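Local coordinates for protein chemotaxis transducer (Pseudomonas aeruginosa, PDB 6GCV) that senses nitrate for chemotaxis, binding it directly through a PilJ ligand-binding domain that probably relays the signal as a dimer, at residues A[14-24]-A[131-139]; A[85-96]-A[118-129]. One frame throughout, in Å; residues are numbered along the deposited sequence.

The modelled chain begins with a short non-helical lead-in at M14, enters helix 18-42 and at once meets its own other end: contact 1 joins residues 14-24 to 131-139, closing a loop of 106 residues at the end of the four-helix bundle where its first and last helices meet. Contact 2, between 85-96 and 118-129, lies within that loop and closes a much shorter one of 21 residues, the hairpin of helices 80-103 and 112-137. Helix 112-137 serves both: its middle contributes to contact 2 and its C-terminal end to contact 1. The two contacts meet where L132 packs on Q85, and both reach the second subunit.

Contact 1. Residues A[14-24]-A[131-139]; sequences MSISPETINVA and SLMSARADS
M133 reaches from helix 131-137 across to helix 18-24, bending back at chi3 (66°) so that its sulfur and methyl reach T20 and A24 on successive turns. Its SD lies 3.6 Å from A24 CB, while CE meets T20 CG2 at 3.6 Å, the two side chains crossing at about a right angle. I21, in one of its two modelled conformers, slides past M133 in the opposite direction, and its CD1 lies against M133 CB at 3.8 Å and also near S134 OG. Nearer the chain ends, I16 puts CG1 between its backbone N and carbonyl carbon (chi1 66°), which carries the branch to A137; the resulting I16 CG1 to A137 CB distance of 3.5 Å is tight for two carbons.

At the modelled ends the backbone takes over. A137 O, near the C-terminal end of its helix, receives a weak hydrogen bond from S15 N at 3.3 Å (angle 153°) and a CH...O contact from M14 CA at 3.4 Å. A water bridges M14 N to the same carbonyl. M14 and D138 run side by side in the same direction, but M14 is poorly ordered and modelled in two conformers, so this side-chain contact is doubtful.

S17 N-caps helix 18-24, its OG accepting from T20 N and T20 OG1, and beyond the two segments N73 and S75 hold these hydroxyls. M77, I82 and L65 extend the apolar surface around M133, while M14, P18, N22 and D138 pack against the second subunit. The contact therefore grades from an apolar seam centred on M133 to an end held by one weak N-H...O bond, a CH...O contact and a water bridge; overall, apolar packing supplies most of it.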
# COMPACT_ATOMS: atom_id res chain seq x y z
N MET A 14 -21.57 9.67 -2.59
CA MET A 14 -20.43 10.16 -1.77
C MET A 14 -20.46 11.68 -1.60
O MET A 14 -20.66 12.42 -2.56
CB MET A 14 -19.09 9.74 -2.38
CG MET A 14 -18.79 8.26 -2.27
SD MET A 14 -17.18 7.81 -2.96
CE MET A 14 -16.06 8.55 -1.77
N SER A 15 -20.26 12.14 -0.36
CA SER A 15 -20.22 13.58 -0.05
C SER A 15 -18.81 14.17 -0.22
O SER A 15 -18.64 15.36 -0.46
CB SER A 15 -20.76 13.84 1.36
OG SER A 15 -20.19 12.97 2.29
N ILE A 16 -17.80 13.32 -0.14
CA ILE A 16 -16.42 13.74 -0.42
C ILE A 16 -16.03 13.26 -1.82
O ILE A 16 -16.63 12.32 -2.34
CB ILE A 16 -15.44 13.21 0.63
CG1 ILE A 16 -15.35 11.67 0.57
CG2 ILE A 16 -15.88 13.68 2.01
CD1 ILE A 16 -14.36 11.06 1.53
N SER A 17 -14.99 13.86 -2.39
CA SER A 17 -14.53 13.44 -3.70
C SER A 17 -13.92 12.05 -3.63
O SER A 17 -13.31 11.70 -2.61
CB SER A 17 -13.47 14.41 -4.21
OG SER A 17 -12.32 14.33 -3.40
N PRO A 18 -14.02 11.29 -4.73
CA PRO A 18 -13.33 10.01 -4.77
C PRO A 18 -11.84 10.16 -4.52
O PRO A 18 -11.23 9.27 -3.93
CB PRO A 18 -13.59 9.51 -6.20
CG PRO A 18 -14.86 10.16 -6.59
CD PRO A 18 -14.88 11.51 -5.90
N GLU A 19 -11.25 11.27 -4.99
CA GLU A 19 -9.82 11.48 -4.80
C GLU A 19 -9.46 11.56 -3.31
O GLU A 19 -8.37 11.15 -2.91
CB GLU A 19 -9.36 12.71 -5.57
CG GLU A 19 -7.93 13.14 -5.29
CD GLU A 19 -6.84 12.21 -5.72
OE1 GLU A 19 -7.07 11.05 -6.09
OE2 GLU A 19 -5.67 12.68 -5.65
N THR A 20 -10.37 12.07 -2.47
CA THR A 20 -10.09 12.12 -1.03
C THR A 20 -9.86 10.69 -0.48
O THR A 20 -8.91 10.44 0.26
CB THR A 20 -11.24 12.80 -0.26
OG1 THR A 20 -11.45 14.11 -0.81
CG2 THR A 20 -10.95 12.92 1.20
N ILE A 21 -10.74 9.78 -0.86
CA ILE A 21 -10.64 8.39 -0.43
C ILE A 21 -9.41 7.70 -1.07
O ILE A 21 -8.73 6.90 -0.44
CB ILE A 21 -11.95 7.61 -0.70
CG1 ILE A 21 -13.12 8.23 0.07
CG2 ILE A 21 -11.80 6.13 -0.35
CD1 ILE A 21 -12.97 8.23 1.56
N ASN A 22 -9.13 8.03 -2.33
CA ASN A 22 -7.93 7.52 -3.00
C ASN A 22 -6.65 7.89 -2.26
O ASN A 22 -5.78 7.04 -2.03
CB ASN A 22 -7.86 7.99 -4.44
CG ASN A 22 -6.69 7.40 -5.18
OD1 ASN A 22 -6.48 6.19 -5.12
ND2 ASN A 22 -5.90 8.23 -5.83
N VAL A 23 -6.54 9.17 -1.89
CA VAL A 23 -5.36 9.66 -1.21
C VAL A 23 -5.20 8.99 0.16
O VAL A 23 -4.10 8.58 0.54
CB VAL A 23 -5.40 11.19 -1.14
CG1 VAL A 23 -4.43 11.76 -0.14
CG2 VAL A 23 -5.14 11.78 -2.52
N ALA A 24 -6.31 8.87 0.89
CA ALA A 24 -6.23 8.20 2.18
C ALA A 24 -5.83 6.71 2.01
O ALA A 24 -5.01 6.19 2.75
CB ALA A 24 -7.56 8.34 2.92
N SER A 131 -11.54 3.52 6.72
CA SER A 131 -12.87 3.00 7.09
C SER A 131 -13.76 4.09 7.66
O SER A 131 -14.94 4.19 7.30
CB SER A 131 -12.73 1.88 8.11
OG SER A 131 -12.13 0.74 7.52
N LEU A 132 -13.21 4.90 8.56
CA LEU A 132 -14.02 5.98 9.15
C LEU A 132 -14.44 7.00 8.09
O LEU A 132 -15.57 7.52 8.09
CB LEU A 132 -13.24 6.68 10.26
CG LEU A 132 -13.00 5.86 11.51
CD1 LEU A 132 -12.03 6.63 12.40
CD2 LEU A 132 -14.27 5.58 12.27
N MET A 133 -13.50 7.33 7.21
CA MET A 133 -13.79 8.28 6.11
C MET A 133 -14.88 7.76 5.20
O MET A 133 -15.82 8.49 4.88
CB MET A 133 -12.54 8.61 5.32
CG MET A 133 -11.54 9.44 6.11
SD MET A 133 -9.95 9.62 5.26
CE MET A 133 -10.43 10.58 3.84
N SER A 134 -14.79 6.48 4.85
CA SER A 134 -15.78 5.88 3.97
C SER A 134 -17.14 5.78 4.63
O SER A 134 -18.16 6.00 4.00
CB SER A 134 -15.32 4.51 3.51
OG SER A 134 -14.24 4.68 2.65
N ALA A 135 -17.16 5.47 5.92
CA ALA A 135 -18.43 5.38 6.64
C ALA A 135 -19.19 6.71 6.58
O ALA A 135 -20.33 6.74 6.40
CB ALA A 135 -18.20 4.96 8.08
N ARG A 136 -18.36 7.78 6.77
CA ARG A 136 -19.01 9.12 6.78
C ARG A 136 -19.41 9.52 5.38
O ARG A 136 -20.47 10.10 5.18
CB ARG A 136 -18.02 10.15 7.35
CG ARG A 136 -18.48 11.60 7.33
CD ARG A 136 -19.90 11.84 7.80
NE ARG A 136 -20.13 13.27 7.87
CZ ARG A 136 -20.56 13.99 6.85
NH1 ARG A 136 -20.87 13.40 5.71
NH2 ARG A 136 -20.72 15.30 6.99
N ALA A 137 -18.57 9.22 4.40
CA ALA A 137 -18.80 9.66 3.02
C ALA A 137 -19.90 8.88 2.31
O ALA A 137 -20.60 9.43 1.50
CB ALA A 137 -17.50 9.55 2.24
N ASP A 138 -20.04 7.60 2.61
CA ASP A 138 -20.85 6.68 1.79
C ASP A 138 -22.27 6.50 2.27
O ASP A 138 -22.54 6.56 3.46
CB ASP A 138 -20.21 5.29 1.76
CG ASP A 138 -18.80 5.30 1.21
OD1 ASP A 138 -18.39 6.32 0.62
OD2 ASP A 138 -18.11 4.27 1.36
N SER A 139 -23.16 6.23 1.33
CA SER A 139 -24.56 5.94 1.62
C SER A 139 -24.75 4.46 1.99
O SER A 139 -25.88 3.99 2.10
CB SER A 139 -25.43 6.27 0.41
OG SER A 139 -24.96 5.56 -0.73
O HOH W 1 -22.72 8.44 -0.65

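Contact 2. Residues A[85-96]-A[118-129]; sequences QRQKVAQIWGRY and YSTELLGELNNL
E125 O accepts from two donors that come from opposite faces of its plane: the helical L129 N, and Q85 NE2 at 3.0 Å from the facing helix. The same Q85 nitrogen also gives a nearly straight bond of 2.8 Å to E125 OE1, on the anti lone pair. Both acceptors lie close to the Q85 amide plane, which fixes the rotation of that amide; a bend at chi2 (64°) turns it toward E125. A water joins Q85 OE1 to E125 OE1, and K88 NZ forms a long salt bridge with E125 OE2 at 3.6 Å, which would favour the charged carboxylate.

Toward the other end, Y118 OH accepts from R95 NE at 2.7 Å in one of the two R95 conformers, lying near the guanidinium plane, while Q91 O sits over one face of that group. The Y118 ring turns an edge to I92 O, and its CE2 touches I92 CG2 at 3.5 Å. S119 OG donates to Y96 OH at 2.9 Å; S31 and Q32 of helix 18-42 also bond to this pair.

Alongside, L122 CD2 rests 3.4 Å from Y96 CD2 and meets W93 at the edge of its indole. Further in, V89 CG1 lies 3.6 Å from L126 CD2, and W93 stacks on Y58 of helix 48-67. I92, L122 and E125 each fit as knobs into holes of four residues on the partner helix, the antiparallel packing of a four-helix bundle, here in the PilJ-type sensor domain.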
# COMPACT_ATOMS: atom_id res chain seq x y z
N GLN A 85 -8.76 10.26 14.60
CA GLN A 85 -7.99 9.19 13.98
C GLN A 85 -6.78 9.72 13.21
O GLN A 85 -5.71 9.09 13.25
CB GLN A 85 -8.86 8.30 13.12
CG GLN A 85 -8.16 7.06 12.55
CD GLN A 85 -7.69 6.07 13.61
OE1 GLN A 85 -8.10 6.13 14.77
NE2 GLN A 85 -6.78 5.16 13.23
N ARG A 86 -6.91 10.86 12.54
CA ARG A 86 -5.74 11.47 11.88
C ARG A 86 -4.68 11.80 12.93
O ARG A 86 -3.50 11.61 12.67
CB ARG A 86 -6.08 12.74 11.08
CG ARG A 86 -6.91 12.48 9.85
CD ARG A 86 -6.92 13.68 8.89
NE ARG A 86 -7.53 14.87 9.51
CZ ARG A 86 -8.80 15.22 9.39
NH1 ARG A 86 -9.64 14.52 8.64
NH2 ARG A 86 -9.26 16.30 10.03
N GLN A 87 -5.09 12.29 14.10
CA GLN A 87 -4.10 12.60 15.13
C GLN A 87 -3.45 11.35 15.71
O GLN A 87 -2.27 11.34 15.97
CB GLN A 87 -4.66 13.48 16.26
CG GLN A 87 -3.56 13.84 17.27
CD GLN A 87 -2.25 14.34 16.60
OE1 GLN A 87 -1.12 13.80 16.82
NE2 GLN A 87 -2.41 15.34 15.73
N LYS A 88 -4.22 10.28 15.88
CA LYS A 88 -3.67 9.01 16.36
C LYS A 88 -2.65 8.48 15.37
O LYS A 88 -1.57 8.09 15.75
CB LYS A 88 -4.80 8.00 16.56
CG LYS A 88 -4.36 6.69 17.17
CD LYS A 88 -5.53 5.73 17.36
CE LYS A 88 -5.04 4.42 17.93
NZ LYS A 88 -6.18 3.57 18.28
N VAL A 89 -3.00 8.53 14.09
CA VAL A 89 -2.09 8.13 13.01
C VAL A 89 -0.81 8.98 13.05
O VAL A 89 0.30 8.46 12.93
CB VAL A 89 -2.78 8.22 11.64
CG1 VAL A 89 -1.74 8.14 10.52
CG2 VAL A 89 -3.79 7.10 11.49
N ALA A 90 -0.97 10.28 13.23
CA ALA A 90 0.18 11.19 13.23
C ALA A 90 1.18 10.87 14.33
O ALA A 90 2.40 10.94 14.11
CB ALA A 90 -0.25 12.63 13.33
N GLN A 91 0.70 10.48 15.50
CA GLN A 91 1.63 10.16 16.58
C GLN A 91 2.41 8.88 16.26
O GLN A 91 3.62 8.82 16.50
CB GLN A 91 0.90 10.09 17.92
CG GLN A 91 0.40 11.50 18.36
CD GLN A 91 1.49 12.63 18.40
OE1 GLN A 91 2.42 12.55 19.21
NE2 GLN A 91 1.35 13.69 17.55
N ILE A 92 1.74 7.88 15.70
CA ILE A 92 2.41 6.63 15.31
C ILE A 92 3.39 6.92 14.18
O ILE A 92 4.55 6.48 14.19
CB ILE A 92 1.39 5.57 14.87
CG1 ILE A 92 0.49 5.19 16.06
CG2 ILE A 92 2.06 4.32 14.28
CD1 ILE A 92 -0.77 4.50 15.62
N TRP A 93 2.95 7.72 13.21
CA TRP A 93 3.80 8.09 12.09
C TRP A 93 5.11 8.73 12.54
O TRP A 93 6.18 8.39 12.03
CB TRP A 93 3.02 9.03 11.13
CG TRP A 93 3.91 9.75 10.17
CD1 TRP A 93 4.16 11.06 10.13
CD2 TRP A 93 4.71 9.16 9.17
NE1 TRP A 93 5.06 11.34 9.13
CE2 TRP A 93 5.42 10.17 8.53
CE3 TRP A 93 4.87 7.85 8.71
CZ2 TRP A 93 6.28 9.92 7.49
CZ3 TRP A 93 5.73 7.62 7.68
CH2 TRP A 93 6.43 8.65 7.10
N GLY A 94 5.07 9.66 13.49
CA GLY A 94 6.32 10.27 13.94
C GLY A 94 7.34 9.26 14.42
O GLY A 94 8.53 9.35 14.11
N ARG A 95 6.89 8.28 15.17
CA ARG A 95 7.78 7.25 15.68
C ARG A 95 8.25 6.33 14.56
O ARG A 95 9.41 5.95 14.51
CB ARG A 95 7.10 6.47 16.80
CG ARG A 95 6.88 7.31 18.06
CD ARG A 95 6.19 6.55 19.17
NE ARG A 95 4.74 6.45 19.02
CZ ARG A 95 3.85 7.35 19.47
NH1 ARG A 95 4.26 8.46 20.08
NH2 ARG A 95 2.55 7.16 19.29
N TYR A 96 7.36 5.97 13.66
CA TYR A 96 7.71 5.11 12.52
C TYR A 96 8.72 5.77 11.62
O TYR A 96 9.68 5.13 11.15
CB TYR A 96 6.44 4.78 11.74
CG TYR A 96 6.59 3.82 10.58
CD1 TYR A 96 7.01 2.51 10.77
CD2 TYR A 96 6.27 4.21 9.32
CE1 TYR A 96 7.09 1.62 9.69
CE2 TYR A 96 6.32 3.34 8.24
CZ TYR A 96 6.70 2.04 8.43
OH TYR A 96 6.67 1.12 7.39
N TYR A 118 5.68 -2.26 14.13
CA TYR A 118 5.25 -0.90 14.03
C TYR A 118 4.71 -0.55 12.64
O TYR A 118 3.70 0.16 12.50
CB TYR A 118 6.36 0.03 14.48
CG TYR A 118 5.82 1.17 15.28
CD1 TYR A 118 5.25 0.98 16.54
CD2 TYR A 118 5.76 2.41 14.73
CE1 TYR A 118 4.70 2.04 17.24
CE2 TYR A 118 5.25 3.48 15.43
CZ TYR A 118 4.71 3.30 16.68
OH TYR A 118 4.17 4.39 17.33
N SER A 119 5.31 -1.14 11.61
CA SER A 119 4.79 -0.98 10.26
C SER A 119 3.36 -1.52 10.15
O SER A 119 2.48 -0.88 9.56
CB SER A 119 5.70 -1.70 9.25
OG SER A 119 5.34 -1.38 7.91
N THR A 120 3.15 -2.69 10.74
CA THR A 120 1.84 -3.32 10.73
C THR A 120 0.82 -2.50 11.53
O THR A 120 -0.34 -2.36 11.14
CB THR A 120 1.97 -4.76 11.22
OG1 THR A 120 2.75 -5.47 10.25
CG2 THR A 120 0.59 -5.43 11.47
N GLU A 121 1.26 -1.96 12.67
CA GLU A 121 0.41 -1.12 13.48
C GLU A 121 -0.03 0.12 12.73
O GLU A 121 -1.22 0.48 12.72
CB GLU A 121 1.10 -0.76 14.80
CG GLU A 121 0.30 0.18 15.68
CD GLU A 121 1.01 0.55 16.97
OE1 GLU A 121 1.93 -0.18 17.40
OE2 GLU A 121 0.58 1.54 17.59
N LEU A 122 0.93 0.80 12.11
CA LEU A 122 0.59 2.00 11.34
C LEU A 122 -0.38 1.67 10.22
O LEU A 122 -1.37 2.36 9.99
CB LEU A 122 1.83 2.69 10.80
CG LEU A 122 1.57 3.89 9.89
CD1 LEU A 122 0.83 4.97 10.62
CD2 LEU A 122 2.87 4.46 9.34
N LEU A 123 -0.08 0.59 9.49
CA LEU A 123 -0.96 0.14 8.41
C LEU A 123 -2.39 -0.05 8.91
O LEU A 123 -3.35 0.42 8.27
CB LEU A 123 -0.39 -1.15 7.80
CG LEU A 123 -1.26 -1.82 6.76
CD1 LEU A 123 -1.54 -0.92 5.58
CD2 LEU A 123 -0.62 -3.11 6.31
N GLY A 124 -2.52 -0.69 10.06
CA GLY A 124 -3.85 -0.93 10.64
C GLY A 124 -4.58 0.36 10.94
O GLY A 124 -5.78 0.47 10.72
N GLU A 125 -3.86 1.32 11.50
CA GLU A 125 -4.48 2.61 11.84
C GLU A 125 -4.82 3.43 10.62
O GLU A 125 -5.82 4.15 10.62
CB GLU A 125 -3.65 3.40 12.83
CG GLU A 125 -3.47 2.64 14.15
CD GLU A 125 -4.75 2.36 14.90
OE1 GLU A 125 -5.79 3.02 14.70
OE2 GLU A 125 -4.73 1.45 15.76
N LEU A 126 -4.02 3.30 9.56
CA LEU A 126 -4.37 3.94 8.31
C LEU A 126 -5.60 3.30 7.69
O LEU A 126 -6.44 3.97 7.11
CB LEU A 126 -3.19 3.89 7.33
CG LEU A 126 -2.01 4.76 7.71
CD1 LEU A 126 -0.76 4.37 6.93
CD2 LEU A 126 -2.34 6.23 7.56
N ASN A 127 -5.68 1.98 7.76
CA ASN A 127 -6.88 1.31 7.29
C ASN A 127 -8.10 1.76 8.09
O ASN A 127 -9.18 1.96 7.54
CB ASN A 127 -6.70 -0.18 7.37
CG ASN A 127 -7.74 -0.90 6.60
OD1 ASN A 127 -7.99 -0.60 5.42
ND2 ASN A 127 -8.35 -1.86 7.23
N ASN A 128 -7.93 1.90 9.42
CA ASN A 128 -9.04 2.39 10.23
C ASN A 128 -9.47 3.81 9.82
O ASN A 128 -10.65 4.14 9.81
CB ASN A 128 -8.70 2.37 11.72
CG ASN A 128 -8.54 0.96 12.27
OD1 ASN A 128 -9.03 -0.01 11.67
ND2 ASN A 128 -7.86 0.83 13.42
N LEU A 129 -8.51 4.66 9.47
CA LEU A 129 -8.81 6.00 8.98
C LEU A 129 -9.65 5.94 7.71
O LEU A 129 -10.68 6.63 7.61
CB LEU A 129 -7.54 6.83 8.77
CG LEU A 129 -7.72 8.23 8.17
CD1 LEU A 129 -8.56 9.10 9.07
CD2 LEU A 129 -6.39 8.88 7.86
O HOH W 2 -8.91 3.42 15.33